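Local structure of a cystathionine beta-synthase domain protein fused to a Zn-ribbon-like domain (Pyrococcus furiosus, 3GHD) at residues 36-39 with 40-44. The protein is of unsettled function but joins a CBS domain, of a family that commonly binds nucleotides, to a metal-binding Zn-ribbon-like domain. Sequence-based numbering, arbitrary orientation.
Sequences GVVT and ERDIL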
ATOM      1  N   GLY A  36     -14.990 -24.068  -6.772  1.00 16.63           N
ATOM      2  CA  GLY A  36     -15.472 -22.710  -6.549  1.00 16.45           C
ATOM      3  C   GLY A  36     -14.361 -21.664  -6.632  1.00 15.89           C
ATOM      4  O   GLY A  36     -13.251 -21.954  -7.099  1.00 15.64           O
ATOM      5  N   VAL A  37     -14.668 -20.475  -6.139  1.00 15.56           N
ATOM      6  CA  VAL A  37     -13.748 -19.347  -6.126  1.00 15.69           C
ATOM      7  C   VAL A  37     -13.869 -18.584  -4.766  1.00 15.50           C
ATOM      8  O   VAL A  37     -14.969 -18.500  -4.174  1.00 13.98           O
ATOM      9  CB  VAL A  37     -14.069 -18.449  -7.353  1.00 15.70           C
ATOM     10  CG1 VAL A  37     -15.491 -17.893  -7.215  1.00 17.38           C
ATOM     11  CG2 VAL A  37     -13.009 -17.315  -7.589  1.00 16.24           C
ATOM     12  N   VAL A  38     -12.742 -18.041  -4.297  1.00 14.88           N
ATOM     13  CA  VAL A  38     -12.651 -17.191  -3.092  1.00 15.07           C
ATOM     14  C   VAL A  38     -11.928 -15.879  -3.507  1.00 15.70           C
ATOM     15  O   VAL A  38     -10.961 -15.869  -4.294  1.00 15.21           O
ATOM     16  CB  VAL A  38     -11.964 -17.916  -1.893  1.00 14.66           C
ATOM     17  CG1 VAL A  38     -11.753 -16.955  -0.728  1.00 15.54           C
ATOM     18  CG2 VAL A  38     -12.771 -19.198  -1.412  1.00 15.81           C
ATOM     19  N   THR A  39     -12.534 -14.748  -3.155  1.00 14.73           N
ATOM     20  CA  THR A  39     -12.010 -13.446  -3.467  1.00 14.45           C
ATOM     21  C   THR A  39     -11.510 -12.798  -2.195  1.00 13.85           C
ATOM     22  O   THR A  39     -11.805 -13.232  -1.077  1.00 13.77           O
ATOM     23  CB  THR A  39     -13.061 -12.543  -4.194  1.00 14.33           C
ATOM     24  OG1 THR A  39     -14.092 -12.152  -3.286  1.00 14.32           O
ATOM     25  CG2 THR A  39     -13.664 -13.306  -5.327  1.00 15.97           C
ATOM     26  N   GLU A  40     -10.774 -11.728  -2.362  1.00 13.99           N
ATOM     27  CA  GLU A  40     -10.346 -10.928  -1.213  1.00 11.38           C
ATOM     28  C   GLU A  40     -11.554 -10.321  -0.504  1.00 11.73           C
ATOM     29  O   GLU A  40     -11.520 -10.153   0.694  1.00 12.30           O
ATOM     30  CB  GLU A  40      -9.310  -9.854  -1.646  1.00 11.52           C
ATOM     31  CG  GLU A  40      -8.012 -10.485  -2.123  1.00 11.31           C
ATOM     32  CD  GLU A  40      -6.863  -9.521  -2.300  1.00 14.54           C
ATOM     33  OE1 GLU A  40      -7.165  -8.468  -2.849  1.00 15.34           O
ATOM     34  OE2 GLU A  40      -5.674  -9.813  -1.894  1.00 13.99           O
ATOM     35  N   ARG A  41     -12.646 -10.010  -1.212  1.00 11.52           N
ATOM     36  CA  ARG A  41     -13.852  -9.508  -0.562  1.00 11.43           C
ATOM     37  C   ARG A  41     -14.442 -10.590   0.322  1.00 12.05           C
ATOM     38  O   ARG A  41     -14.868 -10.315   1.466  1.00 13.39           O
ATOM     39  CB  ARG A  41     -14.903  -9.090  -1.586  1.00 12.36           C
ATOM     40  CG  ARG A  41     -14.650  -7.680  -2.067  1.00 12.20           C
ATOM     41  CD  ARG A  41     -15.618  -6.731  -1.446  1.00 12.25           C
ATOM     42  NE  ARG A  41     -15.516  -6.608  -0.023  1.00 12.60           N
ATOM     43  CZ  ARG A  41     -14.657  -5.806   0.622  1.00 13.96           C
ATOM     44  NH1 ARG A  41     -14.682  -5.720   1.943  1.00 13.15           N
ATOM     45  NH2 ARG A  41     -13.864  -5.006  -0.063  1.00 15.34           N
ATOM     46  N   ASP A  42     -14.455 -11.811  -0.204  1.00 12.01           N
ATOM     47  CA  ASP A  42     -14.854 -12.989   0.590  1.00 11.97           C
ATOM     48  C   ASP A  42     -14.062 -13.111   1.899  1.00 11.97           C
ATOM     49  O   ASP A  42     -14.628 -13.437   2.996  1.00 10.52           O
ATOM     50  CB  ASP A  42     -14.732 -14.294  -0.201  1.00 12.10           C
ATOM     51  CG  ASP A  42     -15.755 -14.400  -1.344  1.00 12.98           C
ATOM     52  OD1 ASP A  42     -16.879 -13.883  -1.194  1.00 15.06           O
ATOM     53  OD2 ASP A  42     -15.410 -14.977  -2.381  1.00 14.12           O
ATOM     54  N   ILE A  43     -12.765 -12.954   1.752  1.00 11.76           N
ATOM     55  CA  ILE A  43     -11.824 -13.035   2.863  1.00 11.75           C
ATOM     56  C   ILE A  43     -12.113 -11.979   3.935  1.00 12.62           C
ATOM     57  O   ILE A  43     -12.288 -12.324   5.132  1.00 12.84           O
ATOM     58  CB  ILE A  43     -10.362 -13.022   2.436  1.00 11.64           C
ATOM     59  CG1 ILE A  43      -9.996 -14.288   1.655  1.00 11.83           C
ATOM     60  CG2 ILE A  43      -9.484 -12.813   3.673  1.00  9.93           C
ATOM     61  CD1 ILE A  43      -8.582 -14.270   1.099  1.00 11.47           C
ATOM     62  N   LEU A  44     -12.314 -10.753   3.514  1.00 12.14           N
ATOM     63  CA  LEU A  44     -12.599  -9.661   4.426  1.00 12.25           C
ATOM     64  C   LEU A  44     -13.985  -9.769   5.019  1.00 11.96           C
ATOM     65  O   LEU A  44     -14.147  -9.650   6.223  1.00 13.78           O
ATOM     66  CB  LEU A  44     -12.428  -8.317   3.691  1.00 11.30           C
ATOM     67  CG  LEU A  44     -11.002  -7.831   3.309  1.00 12.33           C
ATOM     68  CD1 LEU A  44     -11.149  -6.755   2.181  1.00 11.30           C
ATOM     69  CD2 LEU A  44     -10.216  -7.329   4.559  1.00 14.01           C
TER
HETATM   70  O   HOH W   1     -16.512 -15.678  -4.568  1.00 18.63           O
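A capping box formed by Thr-39 and Asp-42 marks the junction where strand 33-39 gives way to helix 40-48 in the CBS domain. Thr-39, the N-cap residue, holds OG1 between its own backbone N and carbonyl carbon (chi1 71°), and from there OG1 accepts a nearly straight hydrogen bond from Asp-42 N, 3.1 Å away. Asp-42 reciprocates: its OD2 accepts from the backbone N of Thr-39 at 3.0 Å on the anti side of the carboxylate, 30° out of the plane. A water bridges this OD2 and Val-37 O, two residues back along the strand, though its approach to OD2 is unusually short. The first helical turn then closes through a 3.0 Å bond from Ile-43 N to Thr-39 O. On the buried side Val-38 CG1 meets Ile-43 CG1 at 4.0 Å, the two side chains crossing at about a right angle, and Ile-43 continues onto Val-11 and Leu-18 of helix 11-20. Arg-41 makes a salt bridge with Asp-45 of its own chain, and Glu-40 and Arg-41 pair reciprocally with Arg-41 and Glu-40 of a second copy of the protein. Without the carboxylate, as with an alanine at Asp-42, the Thr-39 amide would probably lose its acceptor and the reciprocal half of the capping box would be gone. Backbone amides at both ends of the turn thus find side-chain acceptors, and the negative carboxylate beside the helix N-terminus is likely to be favoured by the helix dipole.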